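DNA mismatch repair protein MutS (Thermus aquaticus, PDB 1EWQ) binds mismatched DNA as a damage sensor with a weak ATPase activity and takes part in mismatch repair, possibly at the recognition step. Local coordinates at residues T281-G284 with R285-L288; L287-S290 with W291-P295; F147-V150 with S151-E154; L533-V536 with A537-G541; A600-Q604 with V605-V609. One frame throughout, in Å; residues are numbered along the deposited sequence.

Contact 1 (T281-G284 with R285-L288); sequences TAPG and RRLL
Arg286 folds back over Ala282 and Pro283 in the first turn of helix 282-293, whose N-cap is Thr281. The cap is made by Thr281 OG1, which accepts from Gly284 N at 3.2 Å and is itself hydrogen-bonded to Asp528 of helix 514-540. The first i to i+4 bonds of the helix follow at once, Arg285 N to Thr281 O at 3.0 Å and Arg286 N to Ala282 O at 2.8 Å. Arg286 keeps CG beside its backbone N (chi1 -72°), and a bend at chi3 (-63°) swings the guanidinium back toward the start of the helix. The flat group thus lies with one face over the backbone of Ala282 and Pro283, Pro283 CA standing 3.5 Å above its plane. NH1 and NH2 go on to salt bridges with Asp331 and Glu333, so the apolar first turn carries the arginine while two acids outside it take the charge. Arg285 differs: its CG is anti to the backbone N (chi1 177°), which carries its NE to a salt bridge with Asp277. At the tip of Arg286 the two terminal nitrogens divide the neighbours, NH1 sitting 3.6 Å from Ala282 CB and NH2 3.6 Å from Pro283 CG.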
loop_
_atom_site.group_PDB
_atom_site.type_symbol
_atom_site.label_atom_id
_atom_site.label_comp_id
_atom_site.label_asym_id
_atom_site.label_seq_id
_atom_site.Cartn_x
_atom_site.Cartn_y
_atom_site.Cartn_z
ATOM N N THR C 281 12.312 21.353 -16.056
ATOM C CA THR C 281 12.381 20.224 -16.980
ATOM C C THR C 281 12.880 18.933 -16.315
ATOM O O THR C 281 13.509 18.967 -15.260
ATOM C CB THR C 281 13.319 20.534 -18.133
ATOM O OG1 THR C 281 14.649 20.665 -17.623
ATOM C CG2 THR C 281 12.919 21.832 -18.812
ATOM N N ALA C 282 12.612 17.793 -16.947
ATOM C CA ALA C 282 13.051 16.522 -16.387
ATOM C C ALA C 282 14.583 16.441 -16.405
ATOM O O ALA C 282 15.186 16.045 -15.415
ATOM C CB ALA C 282 12.431 15.350 -17.158
ATOM N N PRO C 283 15.224 16.813 -17.530
ATOM C CA PRO C 283 16.692 16.765 -17.607
ATOM C C PRO C 283 17.313 17.597 -16.475
ATOM O O PRO C 283 18.365 17.257 -15.933
ATOM C CB PRO C 283 16.990 17.355 -18.982
ATOM C CG PRO C 283 15.782 16.940 -19.801
ATOM C CD PRO C 283 14.634 17.181 -18.836
ATOM N N GLY C 284 16.635 18.688 -16.130
ATOM C CA GLY C 284 17.087 19.561 -15.064
ATOM C C GLY C 284 16.913 18.898 -13.713
ATOM O O GLY C 284 17.818 18.926 -12.892
ATOM N N ARG C 285 15.755 18.301 -13.463
ATOM C CA ARG C 285 15.551 17.617 -12.186
ATOM C C ARG C 285 16.591 16.511 -12.038
ATOM O O ARG C 285 17.130 16.300 -10.953
ATOM C CB ARG C 285 14.150 16.999 -12.097
ATOM C CG ARG C 285 13.927 16.228 -10.805
ATOM C CD ARG C 285 12.493 15.729 -10.654
ATOM N NE ARG C 285 11.546 16.836 -10.574
ATOM C CZ ARG C 285 10.224 16.699 -10.534
ATOM N NH1 ARG C 285 9.662 15.495 -10.556
ATOM N NH2 ARG C 285 9.459 17.779 -10.501
ATOM N N ARG C 286 16.864 15.803 -13.135
ATOM C CA ARG C 286 17.850 14.724 -13.116
ATOM C C ARG C 286 19.264 15.256 -12.856
ATOM O O ARG C 286 20.020 14.669 -12.079
ATOM C CB ARG C 286 17.818 13.930 -14.429
ATOM C CG ARG C 286 16.570 13.015 -14.600
ATOM C CD ARG C 286 16.784 11.967 -15.714
ATOM N NE ARG C 286 16.981 12.583 -17.025
ATOM C CZ ARG C 286 15.988 12.899 -17.850
ATOM N NH1 ARG C 286 14.730 12.646 -17.505
ATOM N NH2 ARG C 286 16.247 13.505 -19.000
ATOM N N LEU C 287 19.623 16.362 -13.500
ATOM C CA LEU C 287 20.938 16.945 -13.291
ATOM C C LEU C 287 21.088 17.382 -11.829
ATOM O O LEU C 287 22.124 17.136 -11.208
ATOM C CB LEU C 287 21.144 18.158 -14.193
ATOM C CG LEU C 287 22.523 18.814 -14.049
ATOM C CD1 LEU C 287 23.578 17.863 -14.636
ATOM C CD2 LEU C 287 22.547 20.166 -14.780
ATOM N N LEU C 288 20.056 18.024 -11.278
ATOM C CA LEU C 288 20.125 18.467 -9.892
ATOM C C LEU C 288 20.283 17.260 -8.973
ATOM O O LEU C 288 21.046 17.294 -8.023
ATOM C CB LEU C 288 18.871 19.266 -9.502
ATOM C CG LEU C 288 18.835 19.767 -8.051
ATOM C CD1 LEU C 288 20.172 20.409 -7.684
ATOM C CD2 LEU C 288 17.684 20.757 -7.867
#

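Contact 2 (L287-S290 with W291-P295); sequences LLQS and WLRHP
With CG anti to the carbonyl carbon in Trp291 (chi1 -73°) and anti to the backbone N in Leu287 (chi1 -179°), the indole and the isobutyl group one helical turn earlier are brought together in the last turns of helix 282-293. The leucine comes over one face of the indole, off toward the rim: its CG is 4.0 Å from the centroid of the five-membered ring and 28° off the ring normal, a CH-pi contact. The branches split across the ring system, CD1 lying 3.5 Å from Trp291 NE1 and CD2 3.8 Å from CZ2 of the six-membered ring. Further round the helix, Arg293 bends at chi3 so that NH1 comes to 3.9 Å from Gln289 CG, and its guanidinium passes obliquely across the glutamine with one face over Gln289 O; NH1 is hydrogen-bonded to Arg172 O. His294 is the first residue to leave the helical backbone angles. Its N still reaches Ser290 O at 3.2 Å, and a water donates both to that oxygen, at 2.8 Å, and to His294 O, just past the helix. Arg305 makes a cation-pi contact with Trp291, and Val529 of helix 514-540 also touches the indole. Leu287 thus adds mainly dispersion, whereas the cation-pi contact with Arg305 adds an electrostatic pull on the same pi system, and Ser290 O takes both an amide and a water.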
loop_
_atom_site.group_PDB
_atom_site.type_symbol
_atom_site.label_atom_id
_atom_site.label_comp_id
_atom_site.label_asym_id
_atom_site.label_seq_id
_atom_site.Cartn_x
_atom_site.Cartn_y
_atom_site.Cartn_z
ATOM N N LEU C 287 19.623 16.362 -13.500
ATOM C CA LEU C 287 20.938 16.945 -13.291
ATOM C C LEU C 287 21.088 17.382 -11.829
ATOM O O LEU C 287 22.124 17.136 -11.208
ATOM C CB LEU C 287 21.144 18.158 -14.193
ATOM C CG LEU C 287 22.523 18.814 -14.049
ATOM C CD1 LEU C 287 23.578 17.863 -14.636
ATOM C CD2 LEU C 287 22.547 20.166 -14.780
ATOM N N LEU C 288 20.056 18.024 -11.278
ATOM C CA LEU C 288 20.125 18.467 -9.892
ATOM C C LEU C 288 20.283 17.260 -8.973
ATOM O O LEU C 288 21.046 17.294 -8.023
ATOM C CB LEU C 288 18.871 19.266 -9.502
ATOM C CG LEU C 288 18.835 19.767 -8.051
ATOM C CD1 LEU C 288 20.172 20.409 -7.684
ATOM C CD2 LEU C 288 17.684 20.757 -7.867
ATOM N N GLN C 289 19.561 16.188 -9.263
ATOM C CA GLN C 289 19.663 15.008 -8.429
ATOM C C GLN C 289 21.068 14.421 -8.528
ATOM O O GLN C 289 21.622 13.934 -7.544
ATOM C CB GLN C 289 18.622 13.963 -8.835
ATOM C CG GLN C 289 18.688 12.725 -7.962
ATOM C CD GLN C 289 17.423 11.893 -8.012
ATOM O OE1 GLN C 289 16.908 11.594 -9.085
ATOM N NE2 GLN C 289 16.924 11.502 -6.842
ATOM N N SER C 290 21.644 14.493 -9.721
ATOM C CA SER C 290 22.982 13.971 -9.955
ATOM C C SER C 290 24.017 14.744 -9.137
ATOM O O SER C 290 24.974 14.161 -8.610
ATOM C CB SER C 290 23.319 14.067 -11.437
ATOM O OG SER C 290 24.548 13.428 -11.707
ATOM N N TRP C 291 23.810 16.059 -9.033
ATOM C CA TRP C 291 24.705 16.934 -8.281
ATOM C C TRP C 291 24.576 16.635 -6.792
ATOM O O TRP C 291 25.570 16.594 -6.078
ATOM C CB TRP C 291 24.381 18.411 -8.556
ATOM C CG TRP C 291 24.816 18.891 -9.930
ATOM C CD1 TRP C 291 25.349 18.134 -10.938
ATOM C CD2 TRP C 291 24.753 20.234 -10.428
ATOM N NE1 TRP C 291 25.622 18.924 -12.032
ATOM C CE2 TRP C 291 25.264 20.216 -11.746
ATOM C CE3 TRP C 291 24.314 21.453 -9.885
ATOM C CZ2 TRP C 291 25.349 21.370 -12.533
ATOM C CZ3 TRP C 291 24.401 22.606 -10.668
ATOM C CH2 TRP C 291 24.915 22.552 -11.979
ATOM N N LEU C 292 23.350 16.433 -6.325
ATOM C CA LEU C 292 23.140 16.106 -4.919
ATOM C C LEU C 292 23.715 14.718 -4.600
ATOM O O LEU C 292 24.239 14.498 -3.513
ATOM C CB LEU C 292 21.645 16.142 -4.578
ATOM C CG LEU C 292 21.022 17.517 -4.311
ATOM C CD1 LEU C 292 19.503 17.382 -4.242
ATOM C CD2 LEU C 292 21.559 18.092 -3.005
ATOM N N ARG C 293 23.616 13.787 -5.547
ATOM C CA ARG C 293 24.134 12.431 -5.335
ATOM C C ARG C 293 25.650 12.469 -5.074
ATOM O O ARG C 293 26.166 11.740 -4.229
ATOM C CB ARG C 293 23.861 11.545 -6.570
ATOM C CG ARG C 293 23.543 10.094 -6.249
ATOM C CD ARG C 293 23.816 9.141 -7.416
ATOM N NE ARG C 293 23.232 9.567 -8.688
ATOM C CZ ARG C 293 21.946 9.819 -8.875
ATOM N NH1 ARG C 293 21.101 9.698 -7.860
ATOM N NH2 ARG C 293 21.504 10.166 -10.076
ATOM N N HIS C 294 26.353 13.324 -5.813
ATOM C CA HIS C 294 27.806 13.455 -5.682
ATOM C C HIS C 294 28.260 14.909 -5.579
ATOM O O HIS C 294 28.625 15.519 -6.585
ATOM C CB HIS C 294 28.499 12.815 -6.890
ATOM C CG HIS C 294 28.280 11.340 -7.000
ATOM N ND1 HIS C 294 29.092 10.417 -6.377
ATOM C CD2 HIS C 294 27.323 10.630 -7.634
ATOM C CE1 HIS C 294 28.642 9.200 -6.621
ATOM N NE2 HIS C 294 27.568 9.304 -7.382
ATOM N N PRO C 295 28.227 15.488 -4.365
ATOM C CA PRO C 295 28.663 16.881 -4.192
ATOM C C PRO C 295 30.143 16.957 -4.565
ATOM O O PRO C 295 30.885 15.994 -4.363
ATOM C CB PRO C 295 28.437 17.147 -2.696
ATOM C CG PRO C 295 27.319 16.172 -2.335
ATOM C CD PRO C 295 27.689 14.928 -3.110
HETATM O O HOH W 1 27.600 14.967 -9.210
#

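Contact 3 (F147-V150 with S151-E154); sequences FLDV and STGE
This is a short beta-hairpin loop with a G1 beta bulge, joining strands 143-149 and 154-160 of the mixed sheet in MutS domain II. Gly153 and Glu154 both face Asp149, and Gly153 has the positive phi (92°) that the bulge calls for. Asp149 N donates to Glu154 O at 2.9 Å, in the carbonyl plane. Asp149 O takes two amides: Gly153 N at 2.7 Å, almost straight on to the carbonyl, and Thr152 N at 3.2 Å from above its plane. The aspartate side chain binds the turn as well. Its CG is anti to the backbone N (chi1 -176°), which lays the carboxylate alongside the turn, where Ser151 OG donates to Asp149 OD1 at 2.8 Å on the syn side, somewhat out of the carboxylate plane; Ser151 N adds a weak bond to the same oxygen. Thr152 OG1 accepts from Glu154 N at 3.1 Å, an ST turn, and gives its proton to a water. That water in turn donates to Asp149 OD2, at 2.6 Å, and to Glu154 OE1. Asn132 N also bonds OD2, Tyr133 OH bonds OE1, and Arg334 of helix 332-340 bonds Ser151 OG. Asp149 OD2 and Glu154 OE1, 4.9 Å apart, thus share one water with donors around each; this would be expected to ease the repulsion between them if both are charged.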
loop_
_atom_site.group_PDB
_atom_site.type_symbol
_atom_site.label_atom_id
_atom_site.label_comp_id
_atom_site.label_asym_id
_atom_site.label_seq_id
_atom_site.Cartn_x
_atom_site.Cartn_y
_atom_site.Cartn_z
ATOM N N PHE C 147 25.975 1.118 -14.050
ATOM C CA PHE C 147 24.603 1.547 -14.228
ATOM C C PHE C 147 24.323 1.867 -15.685
ATOM O O PHE C 147 25.214 2.262 -16.438
ATOM C CB PHE C 147 24.313 2.810 -13.410
ATOM C CG PHE C 147 24.514 2.645 -11.937
ATOM C CD1 PHE C 147 25.687 3.057 -11.339
ATOM C CD2 PHE C 147 23.520 2.075 -11.144
ATOM C CE1 PHE C 147 25.880 2.907 -9.962
ATOM C CE2 PHE C 147 23.702 1.922 -9.777
ATOM C CZ PHE C 147 24.886 2.339 -9.185
ATOM N N LEU C 148 23.069 1.696 -16.065
ATOM C CA LEU C 148 22.621 2.018 -17.407
ATOM C C LEU C 148 21.210 2.563 -17.289
ATOM O O LEU C 148 20.375 1.983 -16.594
ATOM C CB LEU C 148 22.592 0.783 -18.320
ATOM C CG LEU C 148 21.943 1.030 -19.693
ATOM C CD1 LEU C 148 22.759 2.074 -20.489
ATOM C CD2 LEU C 148 21.868 -0.285 -20.481
ATOM N N ASP C 149 20.966 3.703 -17.937
ATOM C CA ASP C 149 19.638 4.295 -17.967
ATOM C C ASP C 149 19.329 4.193 -19.445
ATOM O O ASP C 149 19.806 4.990 -20.259
ATOM C CB ASP C 149 19.638 5.763 -17.530
ATOM C CG ASP C 149 18.232 6.343 -17.460
ATOM O OD1 ASP C 149 17.374 5.909 -18.263
ATOM O OD2 ASP C 149 17.991 7.239 -16.613
ATOM N N VAL C 150 18.544 3.184 -19.786
ATOM C CA VAL C 150 18.198 2.922 -21.167
ATOM C C VAL C 150 17.423 4.059 -21.832
ATOM O O VAL C 150 17.504 4.218 -23.050
ATOM C CB VAL C 150 17.389 1.602 -21.268
ATOM C CG1 VAL C 150 17.204 1.207 -22.710
ATOM C CG2 VAL C 150 18.116 0.492 -20.502
ATOM N N SER C 151 16.685 4.857 -21.053
ATOM C CA SER C 151 15.909 5.954 -21.640
ATOM C C SER C 151 16.757 7.165 -22.016
ATOM O O SER C 151 16.319 8.005 -22.799
ATOM C CB SER C 151 14.783 6.409 -20.696
ATOM O OG SER C 151 15.278 7.205 -19.633
ATOM N N THR C 152 17.962 7.266 -21.468
ATOM C CA THR C 152 18.825 8.409 -21.783
ATOM C C THR C 152 20.160 7.995 -22.384
ATOM O O THR C 152 20.827 8.787 -23.046
ATOM C CB THR C 152 19.134 9.256 -20.534
ATOM O OG1 THR C 152 19.965 8.505 -19.641
ATOM C CG2 THR C 152 17.835 9.647 -19.816
ATOM N N GLY C 153 20.546 6.747 -22.157
ATOM C CA GLY C 153 21.812 6.272 -22.672
ATOM C C GLY C 153 22.923 6.468 -21.654
ATOM O O GLY C 153 24.073 6.122 -21.929
ATOM N N GLU C 154 22.598 7.029 -20.486
ATOM C CA GLU C 154 23.621 7.228 -19.463
ATOM C C GLU C 154 24.189 5.843 -19.177
ATOM O O GLU C 154 23.454 4.892 -18.898
ATOM C CB GLU C 154 23.051 7.844 -18.181
ATOM C CG GLU C 154 24.153 8.200 -17.192
ATOM C CD GLU C 154 23.675 8.991 -15.980
ATOM O OE1 GLU C 154 22.465 8.940 -15.649
ATOM O OE2 GLU C 154 24.530 9.650 -15.343
HETATM O O HOH W 2 19.941 8.941 -16.893
#

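Contact 4 (L533-V536 with A537-G541); sequences LAEV and AVRYG
The C-terminal turns of helix 514-540, a long helix most of which lies in the MutS domain III region, hold this contact, and regular i to i+4 bonds carry it as far as Tyr540 N to Val536 O at 3.0 Å. Gly541 is the first to leave helical backbone angles, with positive phi. Along one side of the helix Val536 meets Tyr540. Val536 CG1 is anti to its backbone N (chi1 165°), which sends that methyl forward to the edge of the phenol ring, 3.5 Å from Tyr540 CD1 and near the ring plane; the ring has its CG beside the backbone N (chi1 -58°). Glu535 and Arg539 are also one turn apart but make no salt bridge with each other. Their planes are turned 57° apart, and Glu535 OE2 lies 4.3 Å from Arg539 NH2, well out of the guanidinium plane, so only the charges attract. Each has stronger partners: Glu535 OE1 pairs with Arg319 and Arg323, and Arg539 NH1 with Glu278. Past the turn, Arg557 takes the carbonyls of Tyr540 and Gly541. Ala537 is packed close upon the preceding turn, its CB 3.3 Å from Leu533 O and 3.4 Å from Ala534 O.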
loop_
_atom_site.group_PDB
_atom_site.type_symbol
_atom_site.label_atom_id
_atom_site.label_comp_id
_atom_site.label_asym_id
_atom_site.label_seq_id
_atom_site.Cartn_x
_atom_site.Cartn_y
_atom_site.Cartn_z
ATOM N N LEU C 533 17.849 27.010 -8.622
ATOM C CA LEU C 533 18.513 27.214 -7.340
ATOM C C LEU C 533 18.423 28.688 -6.967
ATOM O O LEU C 533 18.369 29.028 -5.780
ATOM C CB LEU C 533 19.981 26.773 -7.413
ATOM C CG LEU C 533 20.210 25.262 -7.591
ATOM C CD1 LEU C 533 21.689 24.958 -7.758
ATOM C CD2 LEU C 533 19.664 24.528 -6.381
ATOM N N ALA C 534 18.405 29.563 -7.978
ATOM C CA ALA C 534 18.298 30.995 -7.722
ATOM C C ALA C 534 16.891 31.278 -7.224
ATOM O O ALA C 534 16.700 32.083 -6.314
ATOM C CB ALA C 534 18.579 31.808 -8.997
ATOM N N GLU C 535 15.917 30.604 -7.828
ATOM C CA GLU C 535 14.514 30.751 -7.463
ATOM C C GLU C 535 14.314 30.413 -5.985
ATOM O O GLU C 535 13.674 31.164 -5.247
ATOM C CB GLU C 535 13.660 29.813 -8.310
ATOM C CG GLU C 535 12.193 30.183 -8.389
ATOM C CD GLU C 535 11.954 31.432 -9.230
ATOM O OE1 GLU C 535 12.881 31.849 -9.949
ATOM O OE2 GLU C 535 10.843 31.991 -9.182
ATOM N N VAL C 536 14.852 29.269 -5.569
ATOM C CA VAL C 536 14.747 28.816 -4.191
ATOM C C VAL C 536 15.452 29.803 -3.265
ATOM O O VAL C 536 14.948 30.141 -2.199
ATOM C CB VAL C 536 15.403 27.416 -4.010
ATOM C CG1 VAL C 536 15.630 27.125 -2.526
ATOM C CG2 VAL C 536 14.521 26.350 -4.612
ATOM N N ALA C 537 16.630 30.246 -3.685
ATOM C CA ALA C 537 17.418 31.181 -2.893
ATOM C C ALA C 537 16.640 32.482 -2.644
ATOM O O ALA C 537 16.633 33.005 -1.527
ATOM C CB ALA C 537 18.738 31.473 -3.603
ATOM N N VAL C 538 15.982 32.995 -3.681
ATOM C CA VAL C 538 15.223 34.234 -3.534
ATOM C C VAL C 538 13.986 34.034 -2.667
ATOM O O VAL C 538 13.690 34.848 -1.799
ATOM C CB VAL C 538 14.776 34.810 -4.910
ATOM C CG1 VAL C 538 13.880 36.026 -4.701
ATOM C CG2 VAL C 538 15.989 35.221 -5.709
ATOM N N ARG C 539 13.279 32.936 -2.896
ATOM C CA ARG C 539 12.061 32.635 -2.157
ATOM C C ARG C 539 12.211 32.343 -0.662
ATOM O O ARG C 539 11.346 32.717 0.136
ATOM C CB ARG C 539 11.340 31.459 -2.825
ATOM C CG ARG C 539 10.154 30.916 -2.043
ATOM C CD ARG C 539 9.315 29.984 -2.914
ATOM N NE ARG C 539 8.599 30.736 -3.942
ATOM C CZ ARG C 539 8.650 30.485 -5.247
ATOM N NH1 ARG C 539 9.391 29.489 -5.713
ATOM N NH2 ARG C 539 7.960 31.244 -6.088
ATOM N N TYR C 540 13.300 31.679 -0.290
ATOM C CA TYR C 540 13.516 31.298 1.098
ATOM C C TYR C 540 14.607 32.101 1.781
ATOM O O TYR C 540 14.954 31.832 2.928
ATOM C CB TYR C 540 13.841 29.802 1.162
ATOM C CG TYR C 540 12.755 28.931 0.559
ATOM C CD1 TYR C 540 13.075 27.847 -0.265
ATOM C CD2 TYR C 540 11.406 29.200 0.798
ATOM C CE1 TYR C 540 12.071 27.057 -0.843
ATOM C CE2 TYR C 540 10.400 28.414 0.230
ATOM C CZ TYR C 540 10.735 27.351 -0.589
ATOM O OH TYR C 540 9.733 26.600 -1.165
ATOM N N GLY C 541 15.146 33.088 1.072
ATOM C CA GLY C 541 16.191 33.921 1.637
ATOM C C GLY C 541 17.480 33.191 1.991
ATOM O O GLY C 541 17.861 33.157 3.169
#

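Contact 5 (A600-Q604 with V605-V609); sequences ALLAQ and VGSFV
Leu602 O is gripped by two backbone amides as helix 589-603 ends in a Schellman motif: Ser607 N at 3.0 Å and Val605 N at 3.1 Å. They arrive from opposite faces of the carbonyl plane, Val605 N from well above it and Ser607 N with a moderate tilt. The motif's second bond runs from Gly606 N to Ala603 O at 3.1 Å and closes a type I turn from Ala603 to Gly606. Gly606 is the C-prime residue; at its backbone angles (phi 92°) a side chain would collide with Val605 O, which favours glycine here. This is the helix that begins at the end of the predicted ATP-binding loop of the P-loop NTPase domain, and the motif turns the chain toward strand 613-616. Val609 then folds back on the helix end. Val609 CG1 is anti to the carbonyl carbon (chi1 -56°), 3.8 Å from Leu602 CB and 4.1 Å from Ala603 CB. Phe608 instead turns away to pack on helix 299-314, while Gln604 NE2 is hydrogen-bonded to Leu296 O and Phe619 O. Between these, Ser607 OG donates to Phe608 O at 2.8 Å, in the carbonyl plane and on a lone pair.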
loop_
_atom_site.group_PDB
_atom_site.type_symbol
_atom_site.label_atom_id
_atom_site.label_comp_id
_atom_site.label_asym_id
_atom_site.label_seq_id
_atom_site.Cartn_x
_atom_site.Cartn_y
_atom_site.Cartn_z
ATOM N N ALA C 600 26.213 22.448 4.501
ATOM C CA ALA C 600 27.460 22.001 3.867
ATOM C C ALA C 600 27.136 21.249 2.575
ATOM O O ALA C 600 27.811 21.416 1.556
ATOM C CB ALA C 600 28.233 21.088 4.815
ATOM N N LEU C 601 26.097 20.426 2.622
ATOM C CA LEU C 601 25.685 19.658 1.450
ATOM C C LEU C 601 25.270 20.589 0.320
ATOM O O LEU C 601 25.671 20.405 -0.832
ATOM C CB LEU C 601 24.521 18.739 1.805
ATOM C CG LEU C 601 23.874 17.912 0.686
ATOM C CD1 LEU C 601 24.928 17.311 -0.237
ATOM C CD2 LEU C 601 23.030 16.813 1.329
ATOM N N LEU C 602 24.463 21.594 0.659
ATOM C CA LEU C 602 23.985 22.555 -0.330
ATOM C C LEU C 602 25.133 23.360 -0.939
ATOM O O LEU C 602 25.172 23.581 -2.146
ATOM C CB LEU C 602 22.950 23.496 0.303
ATOM C CG LEU C 602 21.600 22.873 0.681
ATOM C CD1 LEU C 602 20.745 23.894 1.438
ATOM C CD2 LEU C 602 20.888 22.407 -0.574
ATOM N N ALA C 603 26.070 23.800 -0.108
ATOM C CA ALA C 603 27.206 24.562 -0.621
ATOM C C ALA C 603 28.060 23.734 -1.584
ATOM O O ALA C 603 28.553 24.249 -2.593
ATOM C CB ALA C 603 28.069 25.052 0.527
ATOM N N GLN C 604 28.243 22.453 -1.283
ATOM C CA GLN C 604 29.074 21.628 -2.148
ATOM C C GLN C 604 28.360 21.092 -3.376
ATOM O O GLN C 604 28.885 20.267 -4.142
ATOM C CB GLN C 604 29.754 20.532 -1.316
ATOM C CG GLN C 604 30.899 21.165 -0.493
ATOM C CD GLN C 604 31.658 20.198 0.377
ATOM O OE1 GLN C 604 31.450 20.157 1.590
ATOM N NE2 GLN C 604 32.547 19.407 -0.228
ATOM N N VAL C 605 27.169 21.628 -3.588
ATOM C CA VAL C 605 26.371 21.284 -4.740
ATOM C C VAL C 605 26.317 22.555 -5.596
ATOM O O VAL C 605 25.919 22.536 -6.765
ATOM C CB VAL C 605 24.970 20.787 -4.278
ATOM C CG1 VAL C 605 23.847 21.568 -4.938
ATOM C CG2 VAL C 605 24.870 19.303 -4.546
ATOM N N GLY C 606 26.755 23.665 -5.006
ATOM C CA GLY C 606 26.772 24.929 -5.727
ATOM C C GLY C 606 25.508 25.732 -5.523
ATOM O O GLY C 606 25.177 26.599 -6.327
ATOM N N SER C 607 24.802 25.435 -4.440
ATOM C CA SER C 607 23.569 26.115 -4.110
ATOM C C SER C 607 23.803 27.120 -2.991
ATOM O O SER C 607 24.742 26.977 -2.206
ATOM C CB SER C 607 22.531 25.090 -3.644
ATOM O OG SER C 607 21.415 25.701 -3.017
ATOM N N PHE C 608 22.958 28.145 -2.934
ATOM C CA PHE C 608 23.042 29.125 -1.852
ATOM C C PHE C 608 22.549 28.319 -0.638
ATOM O O PHE C 608 21.950 27.256 -0.809
ATOM C CB PHE C 608 22.104 30.304 -2.117
ATOM C CG PHE C 608 22.695 31.377 -2.994
ATOM C CD1 PHE C 608 23.586 31.059 -4.009
ATOM C CD2 PHE C 608 22.334 32.717 -2.812
ATOM C CE1 PHE C 608 24.112 32.051 -4.834
ATOM C CE2 PHE C 608 22.852 33.721 -3.633
ATOM C CZ PHE C 608 23.744 33.389 -4.648
ATOM N N VAL C 609 22.765 28.817 0.575
ATOM C CA VAL C 609 22.359 28.069 1.763
ATOM C C VAL C 609 21.495 28.892 2.721
ATOM O O VAL C 609 21.477 30.124 2.656
ATOM C CB VAL C 609 23.608 27.545 2.515
ATOM C CG1 VAL C 609 24.480 26.705 1.565
ATOM C CG2 VAL C 609 24.417 28.727 3.057
#

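Overall arrangement
Along the chain the order is contact 3, in domain II, then contacts 1 and 2, at the start and end of helix 282-293, contact 4 at the end of helix 514-540, and contact 5 in the P-loop NTPase domain. Contacts 1 and 2 share Leu287 and Leu288, their centres about 10 Å apart. Contact 3 meets contact 1 where Thr152 packs on Arg286. Contact 5 touches both contact 2, through Val605 and Leu601, and contact 4, through Phe608 on Ala537, centres about 11 and 13 Å away. Helix 282-293 of domain III thus touches domain II at one end and, together with helix 514-540, the ATPase domain at the other, far from the bound DNA.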